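Local coordinates for protein NADPH-ferredoxin reductase FprA (PDB 1LQT) that binds FAD and NADP(H), catalyses electron exchange between NADP(H) and ferredoxin, and may supply electrons to P450 systems, at residues A[12-17]-A[355-360]; A[35-40]-A[95-100]. All coordinates share one frame; numbering follows the deposited sequence.

Contact 1: A[12-17]-A[355-360]; sequences GPSAFF and YVVGWI. With FAD (flavin-adenine dinucleotide), chain H.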
loop_
_atom_site.group_PDB
_atom_site.type_symbol
_atom_site.label_atom_id
_atom_site.label_comp_id
_atom_site.label_asym_id
_atom_site.label_seq_id
_atom_site.Cartn_x
_atom_site.Cartn_y
_atom_site.Cartn_z
ATOM N N GLY A 12 -5.022 9.003 2.183
ATOM C CA GLY A 12 -4.330 8.052 3.017
ATOM C C GLY A 12 -3.606 8.733 4.162
ATOM O O GLY A 12 -3.805 9.906 4.460
ATOM N N PRO A 13 -2.750 7.974 4.855
ATOM C CA PRO A 13 -2.022 8.526 5.996
ATOM C C PRO A 13 -1.261 9.798 5.707
ATOM O O PRO A 13 -1.326 10.723 6.500
ATOM C CB PRO A 13 -1.098 7.368 6.399
ATOM C CG PRO A 13 -1.759 6.176 5.941
ATOM C CD PRO A 13 -2.481 6.526 4.668
ATOM N N SER A 14 -0.493 9.863 4.637
ATOM C CA SER A 14 0.306 11.059 4.410
ATOM C C SER A 14 -0.586 12.287 4.208
ATOM O O SER A 14 -0.273 13.354 4.718
ATOM C CB SER A 14 1.308 10.862 3.270
ATOM O OG SER A 14 0.724 10.799 1.992
ATOM N N ALA A 15 -1.695 12.112 3.513
ATOM C CA ALA A 15 -2.672 13.181 3.339
ATOM C C ALA A 15 -3.221 13.664 4.671
ATOM O O ALA A 15 -3.313 14.863 4.920
ATOM C CB ALA A 15 -3.792 12.700 2.456
ATOM N N PHE A 16 -3.634 12.721 5.518
ATOM C CA PHE A 16 -4.212 13.100 6.804
ATOM C C PHE A 16 -3.220 13.679 7.776
ATOM O O PHE A 16 -3.557 14.592 8.553
ATOM C CB PHE A 16 -5.006 11.946 7.426
ATOM C CG PHE A 16 -6.418 11.937 6.967
ATOM C CD1 PHE A 16 -7.318 12.850 7.505
ATOM C CD2 PHE A 16 -6.873 11.054 5.994
ATOM C CE1 PHE A 16 -8.629 12.879 7.070
ATOM C CE2 PHE A 16 -8.173 11.116 5.565
ATOM C CZ PHE A 16 -9.036 12.021 6.092
ATOM N N PHE A 17 -1.977 13.203 7.745
ATOM C CA PHE A 17 -0.951 13.816 8.566
ATOM C C PHE A 17 -0.654 15.236 8.070
ATOM O O PHE A 17 -0.503 16.162 8.870
ATOM C CB PHE A 17 0.314 12.962 8.600
ATOM C CG PHE A 17 0.156 11.625 9.345
ATOM C CD1 PHE A 17 -0.477 11.523 10.558
ATOM C CD2 PHE A 17 0.707 10.481 8.813
ATOM C CE1 PHE A 17 -0.583 10.315 11.190
ATOM C CE2 PHE A 17 0.601 9.277 9.485
ATOM C CZ PHE A 17 -0.025 9.211 10.651
ATOM N N TYR A 355 3.294 20.270 -3.899
ATOM C CA TYR A 355 4.093 19.530 -2.964
ATOM C C TYR A 355 3.728 18.067 -3.038
ATOM O O TYR A 355 2.701 17.692 -3.602
ATOM C CB TYR A 355 3.857 20.062 -1.534
ATOM C CG TYR A 355 4.271 21.508 -1.397
ATOM C CD1 TYR A 355 3.422 22.537 -1.778
ATOM C CD2 TYR A 355 5.530 21.833 -0.916
ATOM C CE1 TYR A 355 3.828 23.855 -1.707
ATOM C CE2 TYR A 355 5.945 23.160 -0.865
ATOM C CZ TYR A 355 5.088 24.159 -1.255
ATOM O OH TYR A 355 5.504 25.474 -1.196
ATOM N N VAL A 356 4.553 17.246 -2.418
ATOM C CA VAL A 356 4.310 15.823 -2.271
ATOM C C VAL A 356 4.595 15.387 -0.845
ATOM O O VAL A 356 5.455 15.935 -0.173
ATOM C CB VAL A 356 5.164 14.980 -3.247
ATOM C CG1 VAL A 356 4.585 15.029 -4.640
ATOM C CG2 VAL A 356 6.630 15.399 -3.250
ATOM N N VAL A 357 3.864 14.363 -0.405
ATOM C CA VAL A 357 4.079 13.674 0.848
ATOM C C VAL A 357 3.863 12.189 0.605
ATOM O O VAL A 357 3.215 11.791 -0.349
ATOM C CB VAL A 357 3.132 14.160 1.987
ATOM C CG1 VAL A 357 3.441 15.630 2.333
ATOM C CG2 VAL A 357 1.693 13.980 1.578
ATOM N N GLY A 358 4.367 11.382 1.519
ATOM C CA GLY A 358 4.075 9.962 1.508
ATOM C C GLY A 358 4.882 9.197 0.489
ATOM O O GLY A 358 5.949 9.611 0.039
ATOM N N TRP A 359 4.350 8.043 0.121
ATOM C CA TRP A 359 5.036 7.156 -0.806
ATOM C C TRP A 359 5.319 7.748 -2.181
ATOM O O TRP A 359 6.283 7.339 -2.799
ATOM C CB TRP A 359 4.262 5.838 -0.896
ATOM C CG TRP A 359 4.446 4.971 0.309
ATOM C CD1 TRP A 359 5.040 5.299 1.480
ATOM C CD2 TRP A 359 4.096 3.596 0.407
ATOM N NE1 TRP A 359 5.089 4.208 2.312
ATOM C CE2 TRP A 359 4.538 3.141 1.659
ATOM C CE3 TRP A 359 3.491 2.681 -0.465
ATOM C CZ2 TRP A 359 4.404 1.827 2.050
ATOM C CZ3 TRP A 359 3.379 1.347 -0.060
ATOM C CH2 TRP A 359 3.840 0.954 1.181
ATOM N N ILE A 360 4.514 8.687 -2.665
ATOM C CA ILE A 360 4.826 9.285 -3.936
ATOM C C ILE A 360 6.076 10.187 -3.854
ATOM O O ILE A 360 6.718 10.437 -4.863
ATOM C CB ILE A 360 3.603 10.051 -4.519
ATOM C CG1 ILE A 360 3.801 10.295 -6.034
ATOM C CG2 ILE A 360 3.344 11.364 -3.798
ATOM C CD1 ILE A 360 3.890 9.044 -6.920
HETATM P PA FAD H . -1.782 5.614 0.365
HETATM O O1A FAD H . -1.606 4.687 -0.770
HETATM O O2A FAD H . -2.170 5.090 1.698
HETATM O O5B FAD H . -2.884 6.705 -0.030
HETATM C C5B FAD H . -2.890 7.270 -1.347
HETATM C C4B FAD H . -4.309 7.769 -1.595
HETATM O O4B FAD H . -4.266 8.588 -2.761
HETATM C C3B FAD H . -5.325 6.654 -1.869
HETATM O O3B FAD H . -6.504 6.809 -1.114
HETATM C C2B FAD H . -5.556 6.773 -3.352
HETATM O O2B FAD H . -6.787 6.275 -3.824
HETATM C C1B FAD H . -5.384 8.281 -3.570
HETATM N N9A FAD H . -5.075 8.670 -4.939
HETATM C C8A FAD H . -4.115 8.117 -5.743
HETATM N N7A FAD H . -4.065 8.702 -6.933
HETATM C C5A FAD H . -5.066 9.653 -6.902
HETATM C C6A FAD H . -5.502 10.567 -7.864
HETATM N N6A FAD H . -4.946 10.708 -9.058
HETATM N N1A FAD H . -6.526 11.391 -7.509
HETATM C C2A FAD H . -7.065 11.296 -6.264
HETATM N N3A FAD H . -6.693 10.448 -5.296
HETATM C C4A FAD H . -5.689 9.647 -5.664
HETATM N N1 FAD H . 1.761 -0.004 7.495
HETATM C C2 FAD H . 1.595 -0.282 8.819
HETATM O O2 FAD H . 1.942 0.507 9.676
HETATM N N3 FAD H . 1.044 -1.501 9.180
HETATM C C4 FAD H . 0.572 -2.421 8.290
HETATM O O4 FAD H . 0.048 -3.487 8.683
HETATM C C4X FAD H . 0.698 -2.104 6.932
HETATM N N5 FAD H . 0.226 -2.967 5.968
HETATM C C5X FAD H . 0.393 -2.662 4.642
HETATM C C6 FAD H . -0.051 -3.532 3.677
HETATM C C7 FAD H . 0.162 -3.307 2.328
HETATM C C7M FAD H . -0.358 -4.279 1.305
HETATM C C8 FAD H . 0.821 -2.131 1.949
HETATM C C8M FAD H . 1.101 -1.844 0.500
HETATM C C9 FAD H . 1.257 -1.226 2.915
HETATM C C9A FAD H . 1.052 -1.474 4.265
HETATM N N10 FAD H . 1.502 -0.590 5.252
HETATM C C10 FAD H . 1.306 -0.889 6.577
HETATM C "C1'" FAD H . 2.153 0.707 4.908
HETATM C "C2'" FAD H . 1.122 1.821 4.738
HETATM O "O2'" FAD H . 0.075 1.331 3.939
HETATM C "C3'" FAD H . 1.782 3.040 4.066
HETATM O "O3'" FAD H . 2.825 3.564 4.883
HETATM C "C4'" FAD H . 0.866 4.244 3.851
HETATM O "O4'" FAD H . -0.467 3.840 3.552
HETATM C "C5'" FAD H . 1.404 5.132 2.728
HETATM O "O5'" FAD H . 0.594 6.314 2.766
HETATM P P FAD H . 0.369 7.290 1.536
HETATM O O1P FAD H . -0.508 8.352 2.079
HETATM O O2P FAD H . 1.644 7.707 0.877
HETATM O O3P FAD H . -0.391 6.441 0.432
#
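Next to the place where Ser-14 meets Gly-358 and Val-357, the indole of Trp-359 lies flat against the ribityl-phosphate arm of FAD. One face of the indole takes FAD C5', which sits 3.7 Å above the plane, displaced toward the rim. Farther out along the six-membered ring, Trp-359 CZ2 comes to 3.5 Å from FAD C3', and Trp-359 CH2 reaches FAD C9 of the flavin at 3.8 Å. Trp-359 also touches the bound NADP derivative, so the residue borders both ligand sites.

Across the two segments the packing is small, buried and close. Ser-14 CB presses on Gly-358 CA at 3.4 Å, tighter than usual for two carbons; Gly-358 has no CB to collide with the Ser-14 hydroxyl, which lets the helix come this near, and its positive phi of 78° also suits glycine. Alongside, the CG2 branch of Val-357 lies 3.4 Å from Ser-14 OG. Ser-14 holds that hydroxyl between its backbone N and carbonyl carbon (chi1 71°), where it donates to FAD O1P at 2.7 Å. Ser-14 N grips the same oxygen, while Trp-359 N gives a straighter bond (163°) to FAD O2P at 2.8 Å. Two helix starts, N-capped by Gly-12 and Gly-358, thus converge on one phosphate, whose negative charge their dipoles would probably favour. Gly-12 and Ala-15 fit the GxGxxA signature of a Rossmann-type dinucleotide-binding fold.

Gly-358 follows strand 354-356, which pairs with strand 99-102, and the Gly-358 N-H is hydrogen-bonded to Asp-374 OD2. Helix 370-391 packs against both segments, its Ala-375 meeting Phe-17 and its Thr-378 meeting Val-357.

Contact 2: A[35-40]-A[95-100]; sequences AVDMLE and ERYDAV. With FAD (flavin-adenine dinucleotide), chain H.
Tyr-97 reaches Asp-37 through a single hydrogen bond, Tyr-97 OH donating to Asp-37 OD2 over 2.7 Å. The acceptor uses its anti lone pair, on the side away from OD1, and OD2 lies in the plane of the phenol at the ring's edge. Carboxylate and ring stand nearly perpendicular, 83° apart. In the salt bridge that completes the grip, Asp-37 OD1 pairs with Arg-77 NE of the adjoining strand 76-80, so both carboxylate oxygens of this buried group have partners.

Van der Waals contact is slight and follows from the bond: Asp-37 CB sits 3.4 Å from Tyr-97 OH, and Tyr-97 CE2 flanks OD2.

The backbones stay apart, with 9.3 Å between Asp-37 CA and Tyr-97 CA, because strand 4-9 runs between strands 34-40 and 99-102 in the parallel core of the Rossmann-type FAD fold; Tyr-97, just after helix 90-96, spans that strand by lying over Ala-7.

Ligand bonds gather at Glu-40, the acidic residue such folds commonly carry near the end of the second strand to hold the adenosine ribose. Its chain bends at chi2 (59°) and lays the carboxylate along the diol: FAD O3B donates to Glu-40 OE1 at 2.7 Å, FAD O2B to Glu-40 OE2 at 2.7 Å. Ser-11 OG and Leu-42 N, bonded to OE1 and OE2 respectively, help fix its rotation.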
loop_
_atom_site.group_PDB
_atom_site.type_symbol
_atom_site.label_atom_id
_atom_site.label_comp_id
_atom_site.label_asym_id
_atom_site.label_seq_id
_atom_site.Cartn_x
_atom_site.Cartn_y
_atom_site.Cartn_z
ATOM N N ALA A 35 -7.798 26.422 5.359
ATOM C CA ALA A 35 -8.944 25.661 4.858
ATOM C C ALA A 35 -8.311 24.542 4.041
ATOM O O ALA A 35 -7.470 24.807 3.188
ATOM C CB ALA A 35 -9.829 26.516 3.991
ATOM N N VAL A 36 -8.739 23.312 4.277
ATOM C CA VAL A 36 -8.203 22.136 3.604
ATOM C C VAL A 36 -9.304 21.365 2.892
ATOM O O VAL A 36 -10.275 20.972 3.520
ATOM C CB VAL A 36 -7.539 21.216 4.649
ATOM C CG1 VAL A 36 -7.071 19.893 4.008
ATOM C CG2 VAL A 36 -6.419 21.915 5.361
ATOM N N ASP A 37 -9.159 21.175 1.588
ATOM C CA ASP A 37 -10.030 20.342 0.773
ATOM C C ASP A 37 -9.223 19.130 0.352
ATOM O O ASP A 37 -8.160 19.250 -0.241
ATOM C CB ASP A 37 -10.491 21.085 -0.475
ATOM C CG ASP A 37 -11.532 22.145 -0.211
ATOM O OD1 ASP A 37 -12.125 22.138 0.881
ATOM O OD2 ASP A 37 -11.764 22.981 -1.107
ATOM N N MET A 38 -9.746 17.958 0.654
ATOM C CA MET A 38 -9.115 16.693 0.338
ATOM C C MET A 38 -9.887 16.010 -0.759
ATOM O O MET A 38 -11.082 15.775 -0.618
ATOM C CB MET A 38 -9.081 15.847 1.602
ATOM C CG MET A 38 -8.405 14.537 1.424
ATOM S SD MET A 38 -8.265 13.599 2.982
ATOM C CE MET A 38 -6.980 14.415 3.824
ATOM N N LEU A 39 -9.211 15.730 -1.868
ATOM C CA LEU A 39 -9.786 15.113 -3.047
ATOM C C LEU A 39 -9.273 13.707 -3.168
ATOM O O LEU A 39 -8.076 13.496 -3.231
ATOM C CB LEU A 39 -9.337 15.889 -4.302
ATOM C CG LEU A 39 -9.584 17.402 -4.267
ATOM C CD1 LEU A 39 -9.255 17.968 -5.672
ATOM C CD2 LEU A 39 -10.868 17.825 -3.785
ATOM N N GLU A 40 -10.168 12.746 -3.245
ATOM C CA GLU A 40 -9.816 11.336 -3.220
ATOM C C GLU A 40 -10.457 10.618 -4.387
ATOM O O GLU A 40 -11.645 10.743 -4.646
ATOM C CB GLU A 40 -10.286 10.722 -1.908
ATOM C CG GLU A 40 -10.321 9.188 -1.874
ATOM C CD GLU A 40 -8.978 8.532 -2.140
ATOM O OE1 GLU A 40 -7.979 8.979 -1.542
ATOM O OE2 GLU A 40 -8.954 7.570 -2.946
ATOM N N GLU A 95 -4.407 26.797 -9.753
ATOM C CA GLU A 95 -5.023 28.123 -9.935
ATOM C C GLU A 95 -6.041 28.403 -8.832
ATOM O O GLU A 95 -6.304 29.556 -8.512
ATOM C CB GLU A 95 -5.791 28.216 -11.257
ATOM C CG GLU A 95 -4.997 28.079 -12.539
ATOM C CD GLU A 95 -4.000 29.176 -12.834
ATOM O OE1 GLU A 95 -3.855 30.108 -12.006
ATOM O OE2 GLU A 95 -3.346 29.087 -13.941
ATOM N N ARG A 96 -6.642 27.361 -8.270
ATOM C CA ARG A 96 -7.716 27.529 -7.327
ATOM C C ARG A 96 -7.361 27.436 -5.862
ATOM O O ARG A 96 -8.203 27.697 -5.006
ATOM C CB ARG A 96 -8.799 26.514 -7.635
ATOM C CG ARG A 96 -9.572 26.867 -8.832
ATOM C CD ARG A 96 -10.478 25.778 -9.206
ATOM N NE ARG A 96 -11.331 26.184 -10.282
ATOM C CZ ARG A 96 -10.994 26.157 -11.535
ATOM N NH1 ARG A 96 -9.782 25.731 -11.911
ATOM N NH2 ARG A 96 -11.871 26.609 -12.413
ATOM N N TYR A 97 -6.137 27.033 -5.561
ATOM C CA TYR A 97 -5.684 26.867 -4.216
ATOM C C TYR A 97 -4.362 27.568 -4.049
ATOM O O TYR A 97 -3.607 27.718 -5.007
ATOM C CB TYR A 97 -5.549 25.361 -3.907
ATOM C CG TYR A 97 -6.875 24.649 -3.797
ATOM C CD1 TYR A 97 -7.493 24.098 -4.907
ATOM C CD2 TYR A 97 -7.531 24.574 -2.586
ATOM C CE1 TYR A 97 -8.700 23.475 -4.800
ATOM C CE2 TYR A 97 -8.751 23.941 -2.469
ATOM C CZ TYR A 97 -9.341 23.400 -3.570
ATOM O OH TYR A 97 -10.546 22.738 -3.485
ATOM N N ASP A 98 -4.086 28.014 -2.833
ATOM C CA ASP A 98 -2.775 28.579 -2.526
ATOM C C ASP A 98 -1.656 27.571 -2.692
ATOM O O ASP A 98 -0.569 27.915 -3.147
ATOM C CB ASP A 98 -2.761 29.184 -1.134
ATOM C CG ASP A 98 -3.673 30.390 -1.030
ATOM O OD1 ASP A 98 -4.727 30.267 -0.367
ATOM O OD2 ASP A 98 -3.363 31.438 -1.609
ATOM N N ALA A 99 -1.928 26.323 -2.307
ATOM C CA ALA A 99 -0.962 25.246 -2.501
ATOM C C ALA A 99 -1.730 23.948 -2.629
ATOM O O ALA A 99 -2.861 23.835 -2.172
ATOM C CB ALA A 99 -0.005 25.183 -1.360
ATOM N N VAL A 100 -1.072 22.969 -3.262
ATOM C CA VAL A 100 -1.651 21.664 -3.500
ATOM C C VAL A 100 -0.620 20.643 -3.052
ATOM O O VAL A 100 0.539 20.719 -3.420
ATOM C CB VAL A 100 -1.987 21.450 -4.980
ATOM C CG1 VAL A 100 -2.744 20.148 -5.172
ATOM C CG2 VAL A 100 -2.800 22.641 -5.563
HETATM P PA FAD H . -1.782 5.614 0.365
HETATM O O1A FAD H . -1.606 4.687 -0.770
HETATM O O2A FAD H . -2.170 5.090 1.698
HETATM O O5B FAD H . -2.884 6.705 -0.030
HETATM C C5B FAD H . -2.890 7.270 -1.347
HETATM C C4B FAD H . -4.309 7.769 -1.595
HETATM O O4B FAD H . -4.266 8.588 -2.761
HETATM C C3B FAD H . -5.325 6.654 -1.869
HETATM O O3B FAD H . -6.504 6.809 -1.114
HETATM C C2B FAD H . -5.556 6.773 -3.352
HETATM O O2B FAD H . -6.787 6.275 -3.824
HETATM C C1B FAD H . -5.384 8.281 -3.570
HETATM N N9A FAD H . -5.075 8.670 -4.939
HETATM C C8A FAD H . -4.115 8.117 -5.743
HETATM N N7A FAD H . -4.065 8.702 -6.933
HETATM C C5A FAD H . -5.066 9.653 -6.902
HETATM C C6A FAD H . -5.502 10.567 -7.864
HETATM N N6A FAD H . -4.946 10.708 -9.058
HETATM N N1A FAD H . -6.526 11.391 -7.509
HETATM C C2A FAD H . -7.065 11.296 -6.264
HETATM N N3A FAD H . -6.693 10.448 -5.296
HETATM C C4A FAD H . -5.689 9.647 -5.664
HETATM N N1 FAD H . 1.761 -0.004 7.495
HETATM C C2 FAD H . 1.595 -0.282 8.819
HETATM O O2 FAD H . 1.942 0.507 9.676
HETATM N N3 FAD H . 1.044 -1.501 9.180
HETATM C C4 FAD H . 0.572 -2.421 8.290
HETATM O O4 FAD H . 0.048 -3.487 8.683
HETATM C C4X FAD H . 0.698 -2.104 6.932
HETATM N N5 FAD H . 0.226 -2.967 5.968
HETATM C C5X FAD H . 0.393 -2.662 4.642
HETATM C C6 FAD H . -0.051 -3.532 3.677
HETATM C C7 FAD H . 0.162 -3.307 2.328
HETATM C C7M FAD H . -0.358 -4.279 1.305
HETATM C C8 FAD H . 0.821 -2.131 1.949
HETATM C C8M FAD H . 1.101 -1.844 0.500
HETATM C C9 FAD H . 1.257 -1.226 2.915
HETATM C C9A FAD H . 1.052 -1.474 4.265
HETATM N N10 FAD H . 1.502 -0.590 5.252
HETATM C C10 FAD H . 1.306 -0.889 6.577
HETATM C "C1'" FAD H . 2.153 0.707 4.908
HETATM C "C2'" FAD H . 1.122 1.821 4.738
HETATM O "O2'" FAD H . 0.075 1.331 3.939
HETATM C "C3'" FAD H . 1.782 3.040 4.066
HETATM O "O3'" FAD H . 2.825 3.564 4.883
HETATM C "C4'" FAD H . 0.866 4.244 3.851
HETATM O "O4'" FAD H . -0.467 3.840 3.552
HETATM C "C5'" FAD H . 1.404 5.132 2.728
HETATM O "O5'" FAD H . 0.594 6.314 2.766
HETATM P P FAD H . 0.369 7.290 1.536
HETATM O O1P FAD H . -0.508 8.352 2.079
HETATM O O2P FAD H . 1.644 7.707 0.877
HETATM O O3P FAD H . -0.391 6.441 0.432
#

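The centres of contacts 1 and 2 lie about 14 Å apart in the FAD-binding part of the chain. Segment 12-17 comes first, on helix 13-28, which leads into strand 34-40; 95-100 follows, and 355-360 closes the loop, so contact 2 is nested within contact 1. Strands 354-356 and 99-102 are neighbours in one sheet, joined by a probable hydrogen bond from Tyr-355 N to Val-100 O at 2.8 Å. On the helix side, the Phe-16 ring packs on Met-38. Contact 1 meets FAD at the pyrophosphate, ribityl arm and flavin rim, contact 2 at the adenosine ribose, through residues at this sheet's strand ends and the helix starts that follow.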